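Local structure of cyclopropane-fatty-acyl-phospholipid synthase 1 (Mycobacterium tuberculosis, 1KPG) at residues A[52-57]-A[79-84]; A[66-71]-A[132-137]. The protein converts a double bond at the distal position of an alpha mycolic acid into a cyclopropane ring, using a methylene group from S-adenosyl-L-methionine. All blocks are in the same frame, centred on the assembly; numbering follows the deposited sequence.

Overall arrangement
Following the chain from the N terminus, the first of these elements is helix 45-57, then strand 67-71, helix 77-86 and, after two more strands of the sheet, strand 132-136. Interaction 1 closes a short loop of 21 residues between the two helices; interaction 2 closes a longer one of 60 residues between two neighbouring parallel strands. Because the segments alternate along the chain, the two closures cross, and strand 67-71 lies within the first while helix 77-86 lies within the second. Their centres lie about 10 Å apart and they touch directly: L68 packs on A82 and L57, and A56 on I136, so that the helix pair is tied to the middle of the Rossmann-type sheet.

Interaction 1: A[52-57]-A[79-84]; sequences KIDLAL and MMRAVE
R81 reaches from helix 77-86 to D54 on helix 45-57 and joins the two helices by a salt bridge. The short helical axes pass 10.6 Å apart at a signed crossing angle of -65°. From CB, which points toward the other helix, the R81 chain leaves with CG anti to the backbone N (chi1 179°) and stays extended as far as NE. CD has I53 CG2 as its apolar neighbour at 3.8 Å and already lies near D54 OD2, just before the charged group begins. NE then donates to D54 OD2 at 2.6 Å, and NH2 donates to D54 OD1 at 2.9 Å. This is a side-on, two-nitrogen grip, with the D54 carboxyl carbon at the guanidinium edge and in its plane. The two flat groups are nevertheless twisted 50° apart: OD1 uses its syn lone pair, whereas OD2 is met on the syn side but well out of the carboxylate plane. Y86 OH, later on helix 77-86, also hydrogen-bonds to OD2, giving that oxygen a second partner.

One turn after I53, L57 CD1 lies 3.7 Å from A82 CA and also touches A82 CB; both residues also pack on L68 of strand 67-71. The helices therefore meet through two different chemistries, a paired charge at the partly exposed side and aliphatic packing toward the sheet. With both carboxylate oxygens engaged, the bridge would probably hold D54 ionised and limit rotation of its carboxylate.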
ATOM      1  N   LYS A  52      -7.626   2.019   9.759  1.00  6.88           N
ATOM      2  CA  LYS A  52      -7.452   1.303   8.505  1.00  9.41           C
ATOM      3  C   LYS A  52      -6.659   0.017   8.760  1.00  8.99           C
ATOM      4  O   LYS A  52      -6.966  -1.037   8.190  1.00  9.31           O
ATOM      5  CB  LYS A  52      -6.749   2.204   7.480  1.00  8.45           C
ATOM      6  CG  LYS A  52      -6.402   1.524   6.165  1.00  9.30           C
ATOM      7  CD  LYS A  52      -5.072   0.791   6.237  1.00  7.71           C
ATOM      8  CE  LYS A  52      -3.901   1.738   6.529  1.00  6.47           C
ATOM      9  NZ  LYS A  52      -3.775   2.824   5.513  1.00  5.69           N
ATOM     10  N   ILE A  53      -5.646   0.096   9.619  1.00  8.26           N
ATOM     11  CA  ILE A  53      -4.845  -1.088   9.944  1.00  8.70           C
ATOM     12  C   ILE A  53      -5.712  -2.141  10.645  1.00  9.15           C
ATOM     13  O   ILE A  53      -5.628  -3.328  10.333  1.00  7.60           O
ATOM     14  CB  ILE A  53      -3.646  -0.731  10.852  1.00  7.34           C
ATOM     15  CG1 ILE A  53      -2.611   0.073  10.053  1.00  8.08           C
ATOM     16  CG2 ILE A  53      -3.004  -1.999  11.402  1.00  6.04           C
ATOM     17  CD1 ILE A  53      -1.494   0.650  10.905  1.00  9.53           C
ATOM     18  N   ASP A  54      -6.545  -1.705  11.587  1.00  9.18           N
ATOM     19  CA  ASP A  54      -7.427  -2.634  12.297  1.00 10.98           C
ATOM     20  C   ASP A  54      -8.481  -3.212  11.345  1.00  9.58           C
ATOM     21  O   ASP A  54      -8.841  -4.382  11.449  1.00  9.47           O
ATOM     22  CB  ASP A  54      -8.116  -1.933  13.474  1.00 11.44           C
ATOM     23  CG  ASP A  54      -7.177  -1.708  14.668  1.00 10.95           C
ATOM     24  OD1 ASP A  54      -7.427  -0.759  15.440  1.00 10.01           O
ATOM     25  OD2 ASP A  54      -6.202  -2.478  14.846  1.00 11.05           O
ATOM     26  N   LEU A  55      -8.974  -2.389  10.422  1.00 11.28           N
ATOM     27  CA  LEU A  55      -9.972  -2.839   9.448  1.00 10.52           C
ATOM     28  C   LEU A  55      -9.401  -3.991   8.621  1.00 10.93           C
ATOM     29  O   LEU A  55     -10.069  -5.000   8.385  1.00 10.48           O
ATOM     30  CB  LEU A  55     -10.365  -1.698   8.509  1.00 10.11           C
ATOM     31  CG  LEU A  55     -11.294  -2.098   7.350  1.00 10.97           C
ATOM     32  CD1 LEU A  55     -12.663  -2.504   7.899  1.00  6.09           C
ATOM     33  CD2 LEU A  55     -11.437  -0.947   6.370  1.00  8.88           C
ATOM     34  N   ALA A  56      -8.157  -3.829   8.185  1.00 11.00           N
ATOM     35  CA  ALA A  56      -7.478  -4.851   7.394  1.00 11.41           C
ATOM     36  C   ALA A  56      -7.166  -6.092   8.241  1.00 11.67           C
ATOM     37  O   ALA A  56      -7.540  -7.213   7.875  1.00 11.20           O
ATOM     38  CB  ALA A  56      -6.189  -4.279   6.810  1.00 10.76           C
ATOM     39  N   LEU A  57      -6.490  -5.891   9.373  1.00 10.78           N
ATOM     40  CA  LEU A  57      -6.125  -7.003  10.250  1.00 10.83           C
ATOM     41  C   LEU A  57      -7.323  -7.727  10.861  1.00 10.61           C
ATOM     42  O   LEU A  57      -7.241  -8.914  11.163  1.00 10.00           O
ATOM     43  CB  LEU A  57      -5.199  -6.532  11.375  1.00 11.13           C
ATOM     44  CG  LEU A  57      -3.806  -6.007  11.015  1.00 12.19           C
ATOM     45  CD1 LEU A  57      -3.023  -5.764  12.298  1.00  9.80           C
ATOM     46  CD2 LEU A  57      -3.077  -7.010  10.125  1.00 10.03           C
HETATM   47  N   MSE A  79       2.836  -4.156  10.775  1.00  9.17           N
HETATM   48  CA  MSE A  79       3.513  -5.290  11.402  1.00 12.28           C
HETATM   49  C   MSE A  79       3.524  -5.181  12.914  1.00 12.47           C
HETATM   50  O   MSE A  79       3.142  -6.106  13.629  1.00 11.64           O
HETATM   51  CB  MSE A  79       4.978  -5.350  10.984  1.00 13.68           C
HETATM   52  CG  MSE A  79       5.256  -5.852   9.624  1.00 19.47           C
HETATM   53 SE   MSE A  79       7.142  -5.643   9.355  1.00 19.69          SE
HETATM   54  CE  MSE A  79       7.791  -6.911  10.637  1.00 19.60           C
HETATM   55  N   MSE A  80       4.023  -4.049  13.387  1.00 12.99           N
HETATM   56  CA  MSE A  80       4.142  -3.811  14.809  1.00 13.87           C
HETATM   57  C   MSE A  80       2.801  -3.803  15.534  1.00 13.80           C
HETATM   58  O   MSE A  80       2.734  -4.201  16.696  1.00 12.40           O
HETATM   59  CB  MSE A  80       4.903  -2.504  15.058  1.00 14.62           C
HETATM   60  CG  MSE A  80       6.313  -2.491  14.476  1.00 18.20           C
HETATM   61 SE   MSE A  80       7.351  -4.123  14.792  1.00 26.57          SE
HETATM   62  CE  MSE A  80       8.103  -4.336  13.031  1.00 27.78           C
ATOM     63  N   ARG A  81       1.736  -3.356  14.871  1.00 11.86           N
ATOM     64  CA  ARG A  81       0.430  -3.363  15.525  1.00 12.92           C
ATOM     65  C   ARG A  81      -0.119  -4.791  15.551  1.00 12.60           C
ATOM     66  O   ARG A  81      -0.808  -5.172  16.491  1.00 12.64           O
ATOM     67  CB  ARG A  81      -0.572  -2.429  14.828  1.00 14.00           C
ATOM     68  CG  ARG A  81      -1.946  -2.444  15.500  1.00 16.20           C
ATOM     69  CD  ARG A  81      -2.786  -1.222  15.160  1.00 18.88           C
ATOM     70  NE  ARG A  81      -4.104  -1.233  15.815  1.00 21.15           N
ATOM     71  CZ  ARG A  81      -4.320  -0.978  17.105  1.00 20.79           C
ATOM     72  NH1 ARG A  81      -3.308  -0.687  17.914  1.00 21.19           N
ATOM     73  NH2 ARG A  81      -5.556  -1.001  17.589  1.00 18.69           N
ATOM     74  N   ALA A  82       0.189  -5.578  14.523  1.00 11.66           N
ATOM     75  CA  ALA A  82      -0.264  -6.966  14.490  1.00 11.40           C
ATOM     76  C   ALA A  82       0.365  -7.669  15.698  1.00 11.69           C
ATOM     77  O   ALA A  82      -0.296  -8.419  16.424  1.00 11.53           O
ATOM     78  CB  ALA A  82       0.184  -7.640  13.190  1.00 10.65           C
ATOM     79  N   VAL A  83       1.649  -7.402  15.915  1.00 11.73           N
ATOM     80  CA  VAL A  83       2.384  -7.979  17.037  1.00 12.72           C
ATOM     81  C   VAL A  83       1.831  -7.535  18.388  1.00 14.13           C
ATOM     82  O   VAL A  83       1.400  -8.363  19.195  1.00 14.87           O
ATOM     83  CB  VAL A  83       3.877  -7.585  16.983  1.00 12.28           C
ATOM     84  CG1 VAL A  83       4.578  -7.996  18.289  1.00 12.16           C
ATOM     85  CG2 VAL A  83       4.545  -8.254  15.794  1.00 11.27           C
ATOM     86  N   GLU A  84       1.845  -6.226  18.630  1.00 14.72           N
ATOM     87  CA  GLU A  84       1.378  -5.668  19.893  1.00 16.24           C
ATOM     88  C   GLU A  84      -0.100  -5.867  20.200  1.00 15.85           C
ATOM     89  O   GLU A  84      -0.454  -6.275  21.307  1.00 13.91           O
ATOM     90  CB  GLU A  84       1.709  -4.172  19.965  1.00 17.56           C
ATOM     91  CG  GLU A  84       3.175  -3.883  20.235  1.00 21.84           C
ATOM     92  CD  GLU A  84       3.811  -3.020  19.163  1.00 23.53           C
ATOM     93  OE1 GLU A  84       3.190  -2.014  18.757  1.00 21.19           O
ATOM     94  OE2 GLU A  84       4.939  -3.343  18.733  1.00 25.82           O
TER

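Interaction 2: A[66-71]-A[132-137]; sequences MTLLDV and RIVSIG. With SAH (S-adenosyl-L-homocysteine), chain F; 16A (cetyl-trimethyl-ammonium), chain G.
L69 pairs with I133 across two adjacent parallel strands in the Rossmann-type sheet of this methyltransferase, 67-71 and 132-136, whose short axes run 4.7 Å apart and 24° from parallel. L69 uses both backbone polar atoms here: its N donates to R132 O at 3.0 Å, and its O accepts from V134 N at 2.9 Å. V134 O in turn receives V71 N at 3.0 Å, while the first rung, R132 N to T67 O, is weak. Beyond this ladder a side chain takes over, as S135 OG, anti to its own N (chi1 -177°), donates to V71 O.

The NH groups of L68 and D70 face the other neighbour, strand 89-94. Between the rungs, I133 and L69 side chains lie alongside each other on one face; V134 CG1 packs against L68 and the D70 carboxylate carbon on the other. At the start of the strands CE of M66, a selenomethionine, sits over one face of the R132 guanidinium, offset toward its rim, and R132 NE is hydrogen-bonded to L60 O.

The C-terminal ends of the strands form part of the cofactor site. A water accepts from I136 N at 2.7 Å and lies 2.6 Å from D70 OD1, to which it probably donates. Next to it, the S-adenosyl-L-homocysteine amino nitrogen N donates to I136 O at 2.8 Å.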
HETATM    1  N   MSE A  66       0.069 -17.079  15.490  1.00 16.59           N
HETATM    2  CA  MSE A  66       0.052 -17.164  14.031  1.00 17.61           C
HETATM    3  C   MSE A  66       1.206 -16.349  13.460  1.00 17.09           C
HETATM    4  O   MSE A  66       1.771 -15.496  14.142  1.00 13.49           O
HETATM    5  CB  MSE A  66      -1.258 -16.618  13.451  1.00 18.21           C
HETATM    6  CG  MSE A  66      -2.411 -17.617  13.369  1.00 18.37           C
HETATM    7 SE   MSE A  66      -3.939 -16.884  12.406  1.00 20.11          SE
HETATM    8  CE  MSE A  66      -5.298 -18.156  12.977  1.00 15.85           C
ATOM      9  N   THR A  67       1.558 -16.625  12.208  1.00 17.11           N
ATOM     10  CA  THR A  67       2.623 -15.886  11.542  1.00 15.54           C
ATOM     11  C   THR A  67       1.977 -15.099  10.424  1.00 14.65           C
ATOM     12  O   THR A  67       1.408 -15.672   9.488  1.00 14.18           O
ATOM     13  CB  THR A  67       3.701 -16.813  10.947  1.00 16.45           C
ATOM     14  OG1 THR A  67       4.432 -17.435  12.008  1.00 16.06           O
ATOM     15  CG2 THR A  67       4.673 -16.016  10.074  1.00 15.17           C
ATOM     16  N   LEU A  68       2.049 -13.779  10.532  1.00 13.01           N
ATOM     17  CA  LEU A  68       1.462 -12.909   9.527  1.00 10.85           C
ATOM     18  C   LEU A  68       2.522 -12.395   8.561  1.00  9.94           C
ATOM     19  O   LEU A  68       3.590 -11.954   8.979  1.00 10.00           O
ATOM     20  CB  LEU A  68       0.775 -11.717  10.197  1.00 11.83           C
ATOM     21  CG  LEU A  68       0.368 -10.610   9.216  1.00 10.21           C
ATOM     22  CD1 LEU A  68      -0.821 -11.065   8.370  1.00  6.23           C
ATOM     23  CD2 LEU A  68       0.029  -9.357   9.997  1.00 10.09           C
ATOM     24  N   LEU A  69       2.219 -12.454   7.269  1.00  7.27           N
ATOM     25  CA  LEU A  69       3.135 -11.971   6.246  1.00  7.11           C
ATOM     26  C   LEU A  69       2.640 -10.637   5.700  1.00  8.28           C
ATOM     27  O   LEU A  69       1.530 -10.555   5.175  1.00  8.08           O
ATOM     28  CB  LEU A  69       3.222 -12.969   5.094  1.00  7.12           C
ATOM     29  CG  LEU A  69       4.053 -12.534   3.886  1.00  6.91           C
ATOM     30  CD1 LEU A  69       5.512 -12.437   4.281  1.00  9.62           C
ATOM     31  CD2 LEU A  69       3.875 -13.547   2.757  1.00  7.33           C
ATOM     32  N   ASP A  70       3.462  -9.597   5.825  1.00  7.71           N
ATOM     33  CA  ASP A  70       3.104  -8.278   5.314  1.00 10.39           C
ATOM     34  C   ASP A  70       3.911  -8.029   4.046  1.00  8.11           C
ATOM     35  O   ASP A  70       5.118  -7.779   4.105  1.00  8.39           O
ATOM     36  CB  ASP A  70       3.420  -7.175   6.337  1.00  8.97           C
ATOM     37  CG  ASP A  70       2.854  -5.819   5.922  1.00  9.40           C
ATOM     38  OD1 ASP A  70       2.576  -5.627   4.721  1.00  8.22           O
ATOM     39  OD2 ASP A  70       2.689  -4.938   6.793  1.00 14.37           O
ATOM     40  N   VAL A  71       3.246  -8.119   2.901  1.00  9.62           N
ATOM     41  CA  VAL A  71       3.907  -7.901   1.614  1.00 10.94           C
ATOM     42  C   VAL A  71       3.888  -6.414   1.286  1.00 10.59           C
ATOM     43  O   VAL A  71       2.841  -5.863   0.949  1.00 11.74           O
ATOM     44  CB  VAL A  71       3.200  -8.691   0.488  1.00 12.38           C
ATOM     45  CG1 VAL A  71       3.855  -8.398  -0.857  1.00 10.86           C
ATOM     46  CG2 VAL A  71       3.267 -10.174   0.789  1.00 11.28           C
ATOM     47  N   ARG A 132      -1.369 -16.223   7.505  1.00 12.28           N
ATOM     48  CA  ARG A 132      -2.224 -15.203   6.917  1.00 10.84           C
ATOM     49  C   ARG A 132      -1.334 -14.191   6.208  1.00 12.19           C
ATOM     50  O   ARG A 132      -0.138 -14.082   6.508  1.00 10.26           O
ATOM     51  CB  ARG A 132      -3.032 -14.503   8.010  1.00 11.94           C
ATOM     52  CG  ARG A 132      -3.984 -15.403   8.793  1.00 10.56           C
ATOM     53  CD  ARG A 132      -5.208 -15.766   7.968  1.00 13.61           C
ATOM     54  NE  ARG A 132      -6.233 -16.472   8.742  1.00 11.00           N
ATOM     55  CZ  ARG A 132      -6.242 -17.780   8.990  1.00 14.36           C
ATOM     56  NH1 ARG A 132      -5.277 -18.568   8.532  1.00 11.71           N
ATOM     57  NH2 ARG A 132      -7.237 -18.308   9.693  1.00 13.27           N
ATOM     58  N   ILE A 133      -1.916 -13.450   5.271  1.00 11.05           N
ATOM     59  CA  ILE A 133      -1.170 -12.447   4.526  1.00 11.73           C
ATOM     60  C   ILE A 133      -1.939 -11.136   4.442  1.00 12.46           C
ATOM     61  O   ILE A 133      -3.164 -11.129   4.324  1.00 12.41           O
ATOM     62  CB  ILE A 133      -0.885 -12.914   3.085  1.00 11.63           C
ATOM     63  CG1 ILE A 133      -0.179 -14.271   3.100  1.00 15.12           C
ATOM     64  CG2 ILE A 133      -0.016 -11.896   2.366  1.00 13.21           C
ATOM     65  CD1 ILE A 133       0.058 -14.839   1.713  1.00 12.94           C
ATOM     66  N   VAL A 134      -1.205 -10.028   4.518  1.00 11.79           N
ATOM     67  CA  VAL A 134      -1.786  -8.699   4.405  1.00 11.33           C
ATOM     68  C   VAL A 134      -0.861  -7.927   3.476  1.00 10.21           C
ATOM     69  O   VAL A 134       0.362  -8.045   3.558  1.00 12.56           O
ATOM     70  CB  VAL A 134      -1.882  -7.973   5.784  1.00 11.67           C
ATOM     71  CG1 VAL A 134      -0.495  -7.671   6.328  1.00 12.37           C
ATOM     72  CG2 VAL A 134      -2.687  -6.677   5.638  1.00  9.52           C
ATOM     73  N   SER A 135      -1.446  -7.171   2.561  1.00 10.45           N
ATOM     74  CA  SER A 135      -0.664  -6.382   1.619  1.00 10.46           C
ATOM     75  C   SER A 135      -1.465  -5.122   1.330  1.00 10.26           C
ATOM     76  O   SER A 135      -2.550  -5.183   0.761  1.00  9.83           O
ATOM     77  CB  SER A 135      -0.424  -7.174   0.328  1.00  8.06           C
ATOM     78  OG  SER A 135       0.395  -6.441  -0.565  1.00  8.93           O
ATOM     79  N   ILE A 136      -0.922  -3.979   1.732  1.00  9.79           N
ATOM     80  CA  ILE A 136      -1.602  -2.704   1.549  1.00  9.16           C
ATOM     81  C   ILE A 136      -0.787  -1.710   0.716  1.00  9.31           C
ATOM     82  O   ILE A 136       0.273  -1.245   1.147  1.00  7.27           O
ATOM     83  CB  ILE A 136      -1.915  -2.091   2.925  1.00  8.18           C
ATOM     84  CG1 ILE A 136      -2.810  -3.052   3.720  1.00 10.22           C
ATOM     85  CG2 ILE A 136      -2.559  -0.729   2.761  1.00  7.61           C
ATOM     86  CD1 ILE A 136      -2.841  -2.791   5.228  1.00  7.40           C
ATOM     87  N   GLY A 137      -1.281  -1.405  -0.483  1.00  9.15           N
ATOM     88  CA  GLY A 137      -0.603  -0.463  -1.356  1.00  9.79           C
ATOM     89  C   GLY A 137       0.685  -0.910  -2.035  1.00  8.83           C
ATOM     90  O   GLY A 137       1.456  -0.071  -2.490  1.00 11.84           O
TER
HETATM   91  N   SAH F1900       2.047  -1.271   3.277  1.00  8.49           N
HETATM   92  CA  SAH F1900       2.708  -0.036   3.707  1.00 10.17           C
HETATM   93  CB  SAH F1900       3.607   0.558   2.608  1.00  9.75           C
HETATM   94  CG  SAH F1900       2.946   0.924   1.257  1.00 10.69           C
HETATM   95  SD  SAH F1900       4.105   1.656   0.070  1.00  9.36           S
HETATM   96  C   SAH F1900       1.683   1.020   4.134  1.00 10.15           C
HETATM   97  O   SAH F1900       0.492   0.847   3.802  1.00  9.49           O
HETATM   98  OXT SAH F1900       2.083   2.015   4.783  1.00 10.44           O
HETATM   99  C5' SAH F1900       4.391   0.309  -1.123  1.00  6.53           C
HETATM  100  C4' SAH F1900       5.219  -0.791  -0.473  1.00  9.50           C
HETATM  101  O4' SAH F1900       5.223  -2.055  -1.188  1.00  8.90           O
HETATM  102  C3' SAH F1900       6.685  -0.417  -0.265  1.00  8.57           C
HETATM  103  O3' SAH F1900       7.064  -0.798   1.071  1.00  5.40           O
HETATM  104  C2' SAH F1900       7.404  -1.226  -1.323  1.00  9.06           C
HETATM  105  O2' SAH F1900       8.772  -1.428  -0.978  1.00  6.78           O
HETATM  106  C1' SAH F1900       6.593  -2.475  -1.329  1.00  7.83           C
HETATM  107  N9  SAH F1900       6.753  -3.345  -2.508  1.00 11.16           N
HETATM  108  C8  SAH F1900       6.561  -3.056  -3.961  1.00 10.67           C
HETATM  109  N7  SAH F1900       6.780  -4.064  -4.742  1.00 10.54           N
HETATM  110  C5  SAH F1900       7.134  -5.098  -3.844  1.00  9.42           C
HETATM  111  C6  SAH F1900       7.493  -6.471  -4.047  1.00 11.13           C
HETATM  112  N6  SAH F1900       7.548  -7.035  -5.267  1.00  8.97           N
HETATM  113  N1  SAH F1900       7.788  -7.232  -2.940  1.00 12.34           N
HETATM  114  C2  SAH F1900       7.736  -6.683  -1.707  1.00 13.30           C
HETATM  115  N3  SAH F1900       7.415  -5.419  -1.382  1.00 11.07           N
HETATM  116  C4  SAH F1900       7.122  -4.669  -2.500  1.00  9.71           C
HETATM  117  C1  16A G1901      -1.991   7.802  -3.735  1.00 19.75           C
HETATM  118  C2  16A G1901      -1.531   7.211  -5.070  1.00 17.70           C
HETATM  119  C3  16A G1901      -2.641   7.287  -6.131  1.00 16.88           C
HETATM  120  C4  16A G1901      -2.279   6.707  -7.505  1.00 19.99           C
HETATM  121  C5  16A G1901      -3.449   6.854  -8.496  1.00 21.39           C
HETATM  122  C6  16A G1901      -3.211   6.299  -9.915  1.00 21.93           C
HETATM  123  C7  16A G1901      -1.948   6.698 -10.727  1.00 23.36           C
HETATM  124  C8  16A G1901      -0.896   5.655 -11.179  1.00 23.36           C
HETATM  125  C9  16A G1901      -1.219   4.141 -11.158  1.00 25.13           C
HETATM  126  C10 16A G1901      -0.780   3.420  -9.887  1.00 24.98           C
HETATM  127  C11 16A G1901       0.668   2.873  -9.793  1.00 23.53           C
HETATM  128  C12 16A G1901       1.529   3.123  -8.530  1.00 20.58           C
HETATM  129  C13 16A G1901       0.803   3.132  -7.164  1.00 18.44           C
HETATM  130  C14 16A G1901       1.727   3.379  -5.969  1.00 16.73           C
HETATM  131  C15 16A G1901       0.847   3.597  -4.723  1.00 16.84           C
HETATM  132  C16 16A G1901       1.735   3.940  -3.504  1.00 14.23           C
HETATM  133  N1  16A G1901       1.238   4.187  -2.154  1.00 14.41           N
HETATM  134  C17 16A G1901       2.477   4.529  -1.364  1.00  9.83           C
HETATM  135  C18 16A G1901       0.286   5.365  -2.028  1.00  9.28           C
HETATM  136  C19 16A G1901       0.675   2.924  -1.536  1.00  7.75           C
HETATM  137  O   HOH W   1       1.507  -4.093   2.898  1.00  5.14           O